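Local atomic coordinates of integral membrane indolylacetylinositol arabinosyltransferase EmbC (Mycolicibacterium smegmatis, PDB entry 7BVE), a protein that probably transfers arabinose units to build the arabinan polymers of the mycobacterial cell wall, working as a membrane-embedded glycosyltransferase. Residues S551-M565 with V578-A590. Numbering follows the deposited sequence.
Sequences SRRIIGITIISFLAM and VFAGLAGCLGALA
Two helices in the GT-C-type membrane domain, joined by a short non-helical connection, meet here through Phe579, Leu582, Leu586 and Leu589 of 578-590 and one side of helix 551-564. The helix axes come within 10.5 Å and run in broadly opposed directions, 132° apart. No hydrogen bond links the segments. The Phe579 ring stacks face-to-face with Phe562, with centroids 4.8 Å apart and planes inclined by 25°. Phe579 CZ lies over the centre of the Phe562 ring. Met565 SD approaches the edge of the Phe579 ring, 3.7 Å from CE2, in a Met-aromatic contact. Met565 CG, anti to the backbone N (chi1 -164°), sends SD to this edge. Ser561 CB also touches Phe579, at CE1.

Leu582 CD1 faces the hydroxyls of Thr558 and Ser561, and its CD2 meets Ile557 CG2. Thr558 OG1 donates to Ile554 O at 2.9 Å, and Ser561 OG donates to Ile557 O at 2.7 Å. Ile554 O also accepts Thr558 N and Ile557 O also accepts Ser561 N, each from the face of the carbonyl plane opposite the hydroxyl. The two hydroxyls are thus bonded within a largely apolar interface. Thr558 CG2 meets Leu586 CD1 tip to tip at 3.8 Å. Ile554 CG2 reaches Leu586 CD2 and Leu589 CD1, while its CD1 rests on Cys585 CB. At the far end Leu589 CD2 lies 3.8 Å from Ser551 OG, which is hydrogen-bonded to Ala547 O. Trp396 of helix 385-405 also packs on Ile554. Leu526 of helix 517-539 touches both Phe562 and Leu586. The arrangement is a steeply crossed pair of consecutive helices in a polytopic membrane protein.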
loop_
_atom_site.group_PDB
_atom_site.type_symbol
_atom_site.label_atom_id
_atom_site.label_comp_id
_atom_site.label_asym_id
_atom_site.label_seq_id
_atom_site.Cartn_x
_atom_site.Cartn_y
_atom_site.Cartn_z
ATOM N N SER A 551 -16.197 -31.397 13.254
ATOM C CA SER A 551 -15.388 -30.276 13.720
ATOM C C SER A 551 -14.078 -30.186 12.947
ATOM O O SER A 551 -13.676 -29.092 12.500
ATOM C CB SER A 551 -15.120 -30.429 15.209
ATOM O OG SER A 551 -16.333 -30.443 15.930
ATOM N N ARG A 552 -13.415 -31.340 12.769
ATOM C CA ARG A 552 -12.212 -31.417 11.945
ATOM C C ARG A 552 -12.466 -30.925 10.528
ATOM O O ARG A 552 -11.666 -30.167 9.967
ATOM C CB ARG A 552 -11.701 -32.853 11.890
ATOM C CG ARG A 552 -11.136 -33.423 13.164
ATOM C CD ARG A 552 -10.610 -34.821 12.873
ATOM N NE ARG A 552 -10.156 -35.519 14.067
ATOM C CZ ARG A 552 -8.931 -35.420 14.564
ATOM N NH1 ARG A 552 -8.036 -34.640 13.976
ATOM N NH2 ARG A 552 -8.603 -36.095 15.655
ATOM N N ARG A 553 -13.600 -31.319 9.947
ATOM C CA ARG A 553 -13.854 -30.987 8.550
ATOM C C ARG A 553 -14.238 -29.524 8.357
ATOM O O ARG A 553 -13.879 -28.936 7.333
ATOM C CB ARG A 553 -14.912 -31.931 7.985
ATOM C CG ARG A 553 -14.364 -33.333 7.736
ATOM C CD ARG A 553 -15.262 -34.186 6.856
ATOM N NE ARG A 553 -16.460 -34.684 7.517
ATOM C CZ ARG A 553 -16.534 -35.868 8.113
ATOM N NH1 ARG A 553 -15.481 -36.669 8.122
ATOM N NH2 ARG A 553 -17.662 -36.257 8.688
ATOM N N ILE A 554 -14.918 -28.912 9.333
ATOM C CA ILE A 554 -15.184 -27.471 9.292
ATOM C C ILE A 554 -13.882 -26.672 9.315
ATOM O O ILE A 554 -13.677 -25.760 8.493
ATOM C CB ILE A 554 -16.117 -27.067 10.450
ATOM C CG1 ILE A 554 -17.548 -27.534 10.192
ATOM C CG2 ILE A 554 -16.095 -25.578 10.688
ATOM C CD1 ILE A 554 -18.185 -26.897 8.990
ATOM N N ILE A 555 -12.975 -27.017 10.239
ATOM C CA ILE A 555 -11.714 -26.277 10.344
ATOM C C ILE A 555 -10.854 -26.469 9.092
ATOM O O ILE A 555 -10.254 -25.511 8.574
ATOM C CB ILE A 555 -10.970 -26.689 11.627
ATOM C CG1 ILE A 555 -11.809 -26.337 12.850
ATOM C CG2 ILE A 555 -9.644 -25.991 11.730
ATOM C CD1 ILE A 555 -11.296 -26.928 14.122
ATOM N N GLY A 556 -10.846 -27.688 8.543
ATOM C CA GLY A 556 -10.080 -27.944 7.333
ATOM C C GLY A 556 -10.610 -27.211 6.116
ATOM O O GLY A 556 -9.834 -26.675 5.325
ATOM N N ILE A 557 -11.936 -27.162 5.959
ATOM C CA ILE A 557 -12.535 -26.453 4.828
ATOM C C ILE A 557 -12.271 -24.954 4.914
ATOM O O ILE A 557 -11.985 -24.310 3.898
ATOM C CB ILE A 557 -14.036 -26.786 4.741
ATOM C CG1 ILE A 557 -14.200 -28.178 4.161
ATOM C CG2 ILE A 557 -14.804 -25.811 3.901
ATOM C CD1 ILE A 557 -15.577 -28.636 4.135
ATOM N N THR A 558 -12.274 -24.389 6.127
ATOM C CA THR A 558 -12.002 -22.956 6.255
ATOM C C THR A 558 -10.544 -22.618 5.933
ATOM O O THR A 558 -10.263 -21.613 5.258
ATOM C CB THR A 558 -12.372 -22.489 7.653
ATOM O OG1 THR A 558 -13.711 -22.907 7.937
ATOM C CG2 THR A 558 -12.324 -20.979 7.738
ATOM N N ILE A 559 -9.606 -23.472 6.350
ATOM C CA ILE A 559 -8.193 -23.225 6.049
ATOM C C ILE A 559 -7.911 -23.394 4.554
ATOM O O ILE A 559 -7.199 -22.583 3.943
ATOM C CB ILE A 559 -7.299 -24.133 6.915
ATOM C CG1 ILE A 559 -7.437 -23.744 8.379
ATOM C CG2 ILE A 559 -5.841 -24.011 6.531
ATOM C CD1 ILE A 559 -6.805 -24.720 9.313
ATOM N N ILE A 560 -8.499 -24.418 3.926
ATOM C CA ILE A 560 -8.244 -24.613 2.499
ATOM C C ILE A 560 -8.965 -23.548 1.668
ATOM O O ILE A 560 -8.503 -23.185 0.584
ATOM C CB ILE A 560 -8.610 -26.051 2.078
ATOM C CG1 ILE A 560 -7.793 -27.055 2.874
ATOM C CG2 ILE A 560 -8.213 -26.340 0.651
ATOM C CD1 ILE A 560 -8.285 -28.475 2.731
ATOM N N SER A 561 -10.053 -22.969 2.183
ATOM C CA SER A 561 -10.688 -21.850 1.489
ATOM C C SER A 561 -9.814 -20.601 1.517
ATOM O O SER A 561 -9.670 -19.921 0.491
ATOM C CB SER A 561 -12.051 -21.561 2.106
ATOM O OG SER A 561 -12.922 -22.663 1.940
ATOM N N PHE A 562 -9.217 -20.292 2.679
ATOM C CA PHE A 562 -8.236 -19.202 2.746
ATOM C C PHE A 562 -7.049 -19.425 1.817
ATOM O O PHE A 562 -6.548 -18.473 1.212
ATOM C CB PHE A 562 -7.710 -19.007 4.163
ATOM C CG PHE A 562 -8.555 -18.126 5.014
ATOM C CD1 PHE A 562 -8.526 -16.752 4.831
ATOM C CD2 PHE A 562 -9.320 -18.644 6.039
ATOM C CE1 PHE A 562 -9.271 -15.919 5.617
ATOM C CE2 PHE A 562 -10.070 -17.818 6.836
ATOM C CZ PHE A 562 -10.047 -16.453 6.629
ATOM N N LEU A 563 -6.569 -20.664 1.702
ATOM C CA LEU A 563 -5.415 -20.889 0.832
ATOM C C LEU A 563 -5.799 -20.861 -0.641
ATOM O O LEU A 563 -5.010 -20.423 -1.479
ATOM C CB LEU A 563 -4.728 -22.206 1.166
ATOM C CG LEU A 563 -3.972 -22.232 2.487
ATOM C CD1 LEU A 563 -3.426 -23.617 2.740
ATOM C CD2 LEU A 563 -2.861 -21.210 2.465
ATOM N N ALA A 564 -6.995 -21.330 -0.981
ATOM C CA ALA A 564 -7.402 -21.355 -2.377
ATOM C C ALA A 564 -7.798 -19.984 -2.884
ATOM O O ALA A 564 -7.746 -19.749 -4.092
ATOM C CB ALA A 564 -8.560 -22.329 -2.569
ATOM N N MET A 565 -8.180 -19.077 -2.000
ATOM C CA MET A 565 -8.565 -17.739 -2.424
ATOM C C MET A 565 -7.354 -16.894 -2.976
ATOM O O MET A 565 -7.556 -15.818 -3.534
ATOM C CB MET A 565 -9.251 -17.054 -1.242
ATOM C CG MET A 565 -10.058 -15.809 -1.550
ATOM S SD MET A 565 -10.770 -15.112 -0.056
ATOM C CE MET A 565 -9.277 -14.582 0.770
ATOM N N VAL A 578 -17.732 -15.020 0.470
ATOM C CA VAL A 578 -17.900 -16.468 0.372
ATOM C C VAL A 578 -17.823 -17.166 1.715
ATOM O O VAL A 578 -18.150 -18.354 1.799
ATOM C CB VAL A 578 -16.830 -17.097 -0.541
ATOM C CG1 VAL A 578 -16.959 -16.580 -1.933
ATOM C CG2 VAL A 578 -15.452 -16.788 -0.023
ATOM N N PHE A 579 -17.385 -16.477 2.764
ATOM C CA PHE A 579 -17.241 -17.059 4.086
ATOM C C PHE A 579 -18.467 -16.857 4.950
ATOM O O PHE A 579 -18.390 -17.064 6.159
ATOM C CB PHE A 579 -16.027 -16.468 4.795
ATOM C CG PHE A 579 -14.722 -16.826 4.165
ATOM C CD1 PHE A 579 -14.144 -18.058 4.393
ATOM C CD2 PHE A 579 -14.062 -15.923 3.356
ATOM C CE1 PHE A 579 -12.940 -18.385 3.814
ATOM C CE2 PHE A 579 -12.859 -16.248 2.775
ATOM C CZ PHE A 579 -12.301 -17.477 3.004
ATOM N N ALA A 580 -19.593 -16.447 4.372
ATOM C CA ALA A 580 -20.767 -16.158 5.182
ATOM C C ALA A 580 -21.481 -17.415 5.652
ATOM O O ALA A 580 -22.258 -17.343 6.607
ATOM C CB ALA A 580 -21.734 -15.274 4.405
ATOM N N GLY A 581 -21.242 -18.556 5.014
ATOM C CA GLY A 581 -21.827 -19.806 5.464
ATOM C C GLY A 581 -20.966 -20.510 6.489
ATOM O O GLY A 581 -21.476 -21.167 7.396
ATOM N N LEU A 582 -19.646 -20.379 6.346
ATOM C CA LEU A 582 -18.700 -20.975 7.286
ATOM C C LEU A 582 -18.596 -20.191 8.577
ATOM O O LEU A 582 -18.094 -20.721 9.574
ATOM C CB LEU A 582 -17.322 -21.045 6.645
ATOM C CG LEU A 582 -17.223 -21.858 5.360
ATOM C CD1 LEU A 582 -15.870 -21.643 4.735
ATOM C CD2 LEU A 582 -17.476 -23.329 5.633
ATOM N N ALA A 583 -19.055 -18.937 8.576
ATOM C CA ALA A 583 -18.888 -18.080 9.745
ATOM C C ALA A 583 -19.831 -18.480 10.867
ATOM O O ALA A 583 -19.464 -18.400 12.040
ATOM C CB ALA A 583 -19.098 -16.632 9.370
ATOM N N GLY A 584 -21.043 -18.926 10.537
ATOM C CA GLY A 584 -21.936 -19.419 11.571
ATOM C C GLY A 584 -21.440 -20.710 12.195
ATOM O O GLY A 584 -21.586 -20.929 13.402
ATOM N N CYS A 585 -20.809 -21.560 11.386
ATOM C CA CYS A 585 -20.240 -22.808 11.877
ATOM C C CYS A 585 -19.066 -22.551 12.814
ATOM O O CYS A 585 -18.979 -23.142 13.902
ATOM C CB CYS A 585 -19.793 -23.643 10.685
ATOM S SG CYS A 585 -21.067 -23.872 9.439
ATOM N N LEU A 586 -18.155 -21.657 12.417
ATOM C CA LEU A 586 -17.068 -21.280 13.316
ATOM C C LEU A 586 -17.557 -20.483 14.517
ATOM O O LEU A 586 -16.906 -20.507 15.561
ATOM C CB LEU A 586 -15.997 -20.489 12.581
ATOM C CG LEU A 586 -15.098 -21.301 11.668
ATOM C CD1 LEU A 586 -14.146 -20.377 10.985
ATOM C CD2 LEU A 586 -14.349 -22.322 12.479
ATOM N N GLY A 587 -18.692 -19.795 14.407
ATOM C CA GLY A 587 -19.260 -19.147 15.574
ATOM C C GLY A 587 -19.753 -20.141 16.602
ATOM O O GLY A 587 -19.518 -19.970 17.800
ATOM N N ALA A 588 -20.406 -21.213 16.148
ATOM C CA ALA A 588 -20.836 -22.263 17.069
ATOM C C ALA A 588 -19.646 -22.969 17.713
ATOM O O ALA A 588 -19.644 -23.212 18.931
ATOM C CB ALA A 588 -21.721 -23.267 16.341
ATOM N N LEU A 589 -18.607 -23.270 16.924
ATOM C CA LEU A 589 -17.427 -23.924 17.491
ATOM C C LEU A 589 -16.678 -23.019 18.463
ATOM O O LEU A 589 -16.250 -23.470 19.529
ATOM C CB LEU A 589 -16.485 -24.389 16.390
ATOM C CG LEU A 589 -16.920 -25.591 15.576
ATOM C CD1 LEU A 589 -15.911 -25.824 14.487
ATOM C CD2 LEU A 589 -17.023 -26.790 16.480
ATOM N N ALA A 590 -16.519 -21.740 18.127
ATOM C CA ALA A 590 -15.810 -20.831 19.009
ATOM C C ALA A 590 -16.648 -20.384 20.195
ATOM O O ALA A 590 -16.111 -19.749 21.101
ATOM C CB ALA A 590 -15.337 -19.610 18.231
#